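Local coordinates for CysE, serine acetyltransferase (Brucella abortus, PDB 4HZD), which probably catalyses the transfer of an acetyl group from acetyl-coenzyme A to serine, a step towards cysteine, at residues T76-W87 / Q122-L130. Numbering follows the deposited sequence.
Sequences TFDTMLEANPEW and QTHRLAHWL
W129 reaches from helix 116-132 across to helix 70-83 and lays its indole on the last turn of that helix, with the two short segments crossing at 75°. W129 CG stands anti to the backbone N (chi1 -179°), which carries the ring over to M80: the M80 CA lies over the face of the six-membered ring of W129, 3.7 Å from its centroid, a CH-pi contact. M80 CB packs at 3.5 Å on W129 CE3, T79 CG2 meets the ring edge at CH2, and A83 CB touches CZ2. Above the five-membered part lies the amide of N84, its plane nearly perpendicular to the indole and its ND2 3.1 Å from W129 CD1. N84 ND2 donates a 2.9 Å hydrogen bond to M80 O within its own segment, a bond that turns the side chain back toward the end of the helix.

A second aliphatic-aromatic group centres on L126, whose two methyls divide the work. L126 CD2 stands over the face of F77, 3.7 Å from the ring centroid, again CH-pi, while L126 CD1 presses on M80 CB. Beyond them T76 CG2 meets the methyls of L130.

The polar link is nearly straight at hydrogen: W87 NE1 donates to Q122 OE1 (2.9 Å, 168°), the acceptor lying in the indole plane although the donor stands above the carbonyl plane. R125 NE adds a weak bond to the same oxygen, and R125 CD borders the indole edge at W87 CD1. D94 on helix 87-101 takes both the R125 guanidinium, in a salt bridge, and Q122 NE2.

The crossing lies within the helical N-terminal part: helix 136-149 covers L126 and L130, helix 51-63 touches W87 and Q122, and R125 reaches backbone carbonyls of L160 and G161, in the first coil of the left-handed beta-helix.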
loop_
_atom_site.group_PDB
_atom_site.type_symbol
_atom_site.label_atom_id
_atom_site.label_comp_id
_atom_site.label_asym_id
_atom_site.label_seq_id
_atom_site.Cartn_x
_atom_site.Cartn_y
_atom_site.Cartn_z
ATOM N N THR A 76 14.422 -8.746 -11.559
ATOM C CA THR A 76 14.344 -9.951 -12.373
ATOM C C THR A 76 14.313 -9.613 -13.889
ATOM O O THR A 76 15.101 -10.169 -14.651
ATOM C CB THR A 76 13.167 -10.851 -11.901
ATOM O OG1 THR A 76 13.282 -10.988 -10.485
ATOM C CG2 THR A 76 13.220 -12.225 -12.565
ATOM N N PHE A 77 13.424 -8.710 -14.320
ATOM C CA PHE A 77 13.555 -8.067 -15.646
ATOM C C PHE A 77 14.989 -7.652 -16.038
ATOM O O PHE A 77 15.439 -7.983 -17.133
ATOM C CB PHE A 77 12.661 -6.835 -15.746
ATOM C CG PHE A 77 11.453 -7.023 -16.610
ATOM C CD1 PHE A 77 11.588 -7.407 -17.942
ATOM C CD2 PHE A 77 10.172 -6.788 -16.093
ATOM C CE1 PHE A 77 10.463 -7.587 -18.749
ATOM C CE2 PHE A 77 9.039 -6.963 -16.896
ATOM C CZ PHE A 77 9.196 -7.351 -18.221
ATOM N N ASP A 78 15.701 -6.933 -15.158
ATOM C CA ASP A 78 17.110 -6.565 -15.386
ATOM C C ASP A 78 17.977 -7.789 -15.729
ATOM O O ASP A 78 18.812 -7.708 -16.613
ATOM C CB ASP A 78 17.750 -5.919 -14.139
ATOM C CG ASP A 78 17.193 -4.532 -13.799
ATOM O OD1 ASP A 78 16.833 -3.766 -14.710
ATOM O OD2 ASP A 78 17.180 -4.181 -12.593
ATOM N N THR A 79 17.813 -8.882 -14.974
ATOM C CA THR A 79 18.515 -10.150 -15.186
ATOM C C THR A 79 18.201 -10.742 -16.595
ATOM O O THR A 79 19.121 -11.161 -17.327
ATOM C CB THR A 79 18.183 -11.188 -14.063
ATOM O OG1 THR A 79 18.695 -10.699 -12.813
ATOM C CG2 THR A 79 18.879 -12.479 -14.319
ATOM N N MET A 80 16.911 -10.734 -16.970
ATOM C CA MET A 80 16.483 -11.156 -18.309
ATOM C C MET A 80 17.172 -10.336 -19.431
ATOM O O MET A 80 17.744 -10.906 -20.343
ATOM C CB MET A 80 14.958 -11.146 -18.418
ATOM C CG MET A 80 14.425 -11.798 -19.688
ATOM S SD MET A 80 14.259 -10.562 -20.973
ATOM C CE MET A 80 12.582 -10.048 -20.575
ATOM N N LEU A 81 17.169 -9.013 -19.331
ATOM C CA LEU A 81 17.824 -8.177 -20.348
ATOM C C LEU A 81 19.327 -8.472 -20.466
ATOM O O LEU A 81 19.872 -8.590 -21.568
ATOM C CB LEU A 81 17.608 -6.702 -20.029
ATOM C CG LEU A 81 18.374 -5.673 -20.854
ATOM C CD1 LEU A 81 18.029 -5.816 -22.338
ATOM C CD2 LEU A 81 18.138 -4.254 -20.314
ATOM N N GLU A 82 19.991 -8.611 -19.324
ATOM C CA GLU A 82 21.411 -8.936 -19.293
ATOM C C GLU A 82 21.692 -10.259 -19.988
ATOM O O GLU A 82 22.645 -10.346 -20.748
ATOM C CB GLU A 82 21.923 -8.927 -17.854
ATOM C CG GLU A 82 23.435 -9.005 -17.694
ATOM C CD GLU A 82 23.835 -9.132 -16.228
ATOM O OE1 GLU A 82 22.938 -9.396 -15.375
ATOM O OE2 GLU A 82 25.035 -8.969 -15.919
ATOM N N ALA A 83 20.862 -11.275 -19.747
ATOM C CA ALA A 83 20.986 -12.565 -20.420
ATOM C C ALA A 83 20.448 -12.563 -21.865
ATOM O O ALA A 83 20.827 -13.413 -22.636
ATOM C CB ALA A 83 20.297 -13.662 -19.618
ATOM N N ASN A 84 19.542 -11.640 -22.205
ATOM C CA ASN A 84 18.900 -11.607 -23.551
ATOM C C ASN A 84 18.975 -10.236 -24.172
ATOM O O ASN A 84 17.958 -9.517 -24.219
ATOM C CB ASN A 84 17.444 -12.054 -23.482
ATOM C CG ASN A 84 17.302 -13.424 -22.871
ATOM O OD1 ASN A 84 17.472 -14.442 -23.548
ATOM N ND2 ASN A 84 17.063 -13.463 -21.559
ATOM N N PRO A 85 20.185 -9.855 -24.644
ATOM C CA PRO A 85 20.420 -8.532 -25.223
ATOM C C PRO A 85 19.508 -8.192 -26.391
ATOM O O PRO A 85 19.255 -7.010 -26.644
ATOM C CB PRO A 85 21.895 -8.582 -25.710
ATOM C CG PRO A 85 22.449 -9.869 -25.236
ATOM C CD PRO A 85 21.340 -10.767 -24.817
ATOM N N GLU A 86 19.034 -9.202 -27.111
ATOM C CA GLU A 86 18.131 -8.984 -28.245
ATOM C C GLU A 86 16.796 -8.353 -27.798
ATOM O O GLU A 86 16.059 -7.807 -28.618
ATOM C CB GLU A 86 17.857 -10.302 -28.980
ATOM C CG GLU A 86 17.137 -11.325 -28.111
ATOM C CD GLU A 86 18.123 -12.268 -27.418
ATOM O OE1 GLU A 86 19.243 -11.836 -26.995
ATOM O OE2 GLU A 86 17.777 -13.463 -27.302
ATOM N N TRP A 87 16.489 -8.413 -26.507
ATOM C CA TRP A 87 15.228 -7.816 -26.022
ATOM C C TRP A 87 15.127 -6.324 -26.319
ATOM O O TRP A 87 14.058 -5.821 -26.598
ATOM C CB TRP A 87 14.966 -8.165 -24.557
ATOM C CG TRP A 87 13.638 -7.655 -24.096
ATOM C CD1 TRP A 87 12.387 -7.974 -24.604
ATOM C CD2 TRP A 87 13.399 -6.675 -23.042
ATOM N NE1 TRP A 87 11.413 -7.294 -23.947
ATOM C CE2 TRP A 87 11.951 -6.491 -22.984
ATOM C CE3 TRP A 87 14.212 -5.961 -22.163
ATOM C CZ2 TRP A 87 11.362 -5.595 -22.105
ATOM C CZ3 TRP A 87 13.614 -5.068 -21.263
ATOM C CH2 TRP A 87 12.218 -4.900 -21.226
ATOM N N GLN A 122 5.762 -8.327 -23.129
ATOM C CA GLN A 122 7.084 -8.308 -22.472
ATOM C C GLN A 122 7.062 -9.115 -21.177
ATOM O O GLN A 122 8.044 -9.782 -20.824
ATOM C CB GLN A 122 7.583 -6.872 -22.250
ATOM C CG GLN A 122 7.332 -5.918 -23.408
ATOM C CD GLN A 122 7.739 -6.498 -24.776
ATOM O OE1 GLN A 122 8.649 -7.342 -24.875
ATOM N NE2 GLN A 122 7.093 -6.027 -25.825
ATOM N N THR A 123 5.926 -9.105 -20.492
ATOM C CA THR A 123 5.761 -9.943 -19.298
ATOM C C THR A 123 5.882 -11.399 -19.696
ATOM O O THR A 123 6.611 -12.137 -19.048
ATOM C CB THR A 123 4.422 -9.703 -18.543
ATOM O OG1 THR A 123 4.329 -8.342 -18.163
ATOM C CG2 THR A 123 4.373 -10.560 -17.277
ATOM N N HIS A 124 5.272 -11.803 -20.829
ATOM C CA HIS A 124 5.491 -13.163 -21.298
ATOM C C HIS A 124 6.937 -13.474 -21.616
ATOM O O HIS A 124 7.432 -14.550 -21.280
ATOM C CB HIS A 124 4.693 -13.506 -22.546
ATOM C CG HIS A 124 5.074 -14.859 -23.095
ATOM N ND1 HIS A 124 4.796 -16.008 -22.431
ATOM C CD2 HIS A 124 5.845 -15.216 -24.206
ATOM C CE1 HIS A 124 5.293 -17.050 -23.129
ATOM N NE2 HIS A 124 5.941 -16.563 -24.202
ATOM N N ARG A 125 7.607 -12.563 -22.310
ATOM C CA ARG A 125 9.024 -12.746 -22.622
ATOM C C ARG A 125 9.828 -13.025 -21.333
ATOM O O ARG A 125 10.676 -13.913 -21.296
ATOM C CB ARG A 125 9.557 -11.506 -23.350
ATOM C CG ARG A 125 8.865 -11.259 -24.690
ATOM C CD ARG A 125 9.692 -10.424 -25.671
ATOM N NE ARG A 125 8.852 -9.871 -26.760
ATOM C CZ ARG A 125 8.398 -10.586 -27.799
ATOM N NH1 ARG A 125 8.651 -11.899 -27.888
ATOM N NH2 ARG A 125 7.676 -10.000 -28.738
ATOM N N LEU A 126 9.551 -12.264 -20.280
ATOM C CA LEU A 126 10.200 -12.488 -18.978
ATOM C C LEU A 126 9.875 -13.876 -18.446
ATOM O O LEU A 126 10.777 -14.642 -18.116
ATOM C CB LEU A 126 9.779 -11.420 -17.947
ATOM C CG LEU A 126 10.420 -11.577 -16.538
ATOM C CD1 LEU A 126 11.949 -11.730 -16.675
ATOM C CD2 LEU A 126 10.036 -10.405 -15.613
ATOM N N ALA A 127 8.585 -14.176 -18.342
ATOM C CA ALA A 127 8.116 -15.482 -17.862
ATOM C C ALA A 127 8.713 -16.669 -18.640
ATOM O O ALA A 127 9.054 -17.719 -18.067
ATOM C CB ALA A 127 6.578 -15.524 -17.889
ATOM N N HIS A 128 8.823 -16.502 -19.948
ATOM C CA HIS A 128 9.306 -17.558 -20.859
ATOM C C HIS A 128 10.772 -17.876 -20.573
ATOM O O HIS A 128 11.163 -19.036 -20.450
ATOM C CB HIS A 128 9.098 -17.135 -22.329
ATOM C CG HIS A 128 9.548 -18.182 -23.340
ATOM N ND1 HIS A 128 8.862 -19.334 -23.561
ATOM C CD2 HIS A 128 10.659 -18.211 -24.209
ATOM C CE1 HIS A 128 9.504 -20.061 -24.508
ATOM N NE2 HIS A 128 10.600 -19.372 -24.901
ATOM N N TRP A 129 11.579 -16.833 -20.487
ATOM C CA TRP A 129 12.978 -16.971 -20.089
ATOM C C TRP A 129 13.146 -17.680 -18.720
ATOM O O TRP A 129 13.938 -18.658 -18.571
ATOM C CB TRP A 129 13.632 -15.580 -20.118
ATOM C CG TRP A 129 15.090 -15.617 -19.733
ATOM C CD1 TRP A 129 16.150 -16.208 -20.436
ATOM C CD2 TRP A 129 15.685 -15.125 -18.491
ATOM N NE1 TRP A 129 17.326 -16.066 -19.735
ATOM C CE2 TRP A 129 17.114 -15.440 -18.564
ATOM C CE3 TRP A 129 15.192 -14.476 -17.359
ATOM C CZ2 TRP A 129 17.983 -15.102 -17.546
ATOM C CZ3 TRP A 129 16.078 -14.122 -16.346
ATOM C CH2 TRP A 129 17.442 -14.425 -16.441
ATOM N N LEU A 130 12.414 -17.185 -17.708
ATOM C CA LEU A 130 12.426 -17.787 -16.361
ATOM C C LEU A 130 12.079 -19.269 -16.420
ATOM O O LEU A 130 12.735 -20.085 -15.770
ATOM C CB LEU A 130 11.432 -17.052 -15.415
ATOM C CG LEU A 130 11.907 -15.632 -15.093
ATOM C CD1 LEU A 130 10.871 -14.888 -14.283
ATOM C CD2 LEU A 130 13.227 -15.643 -14.324
#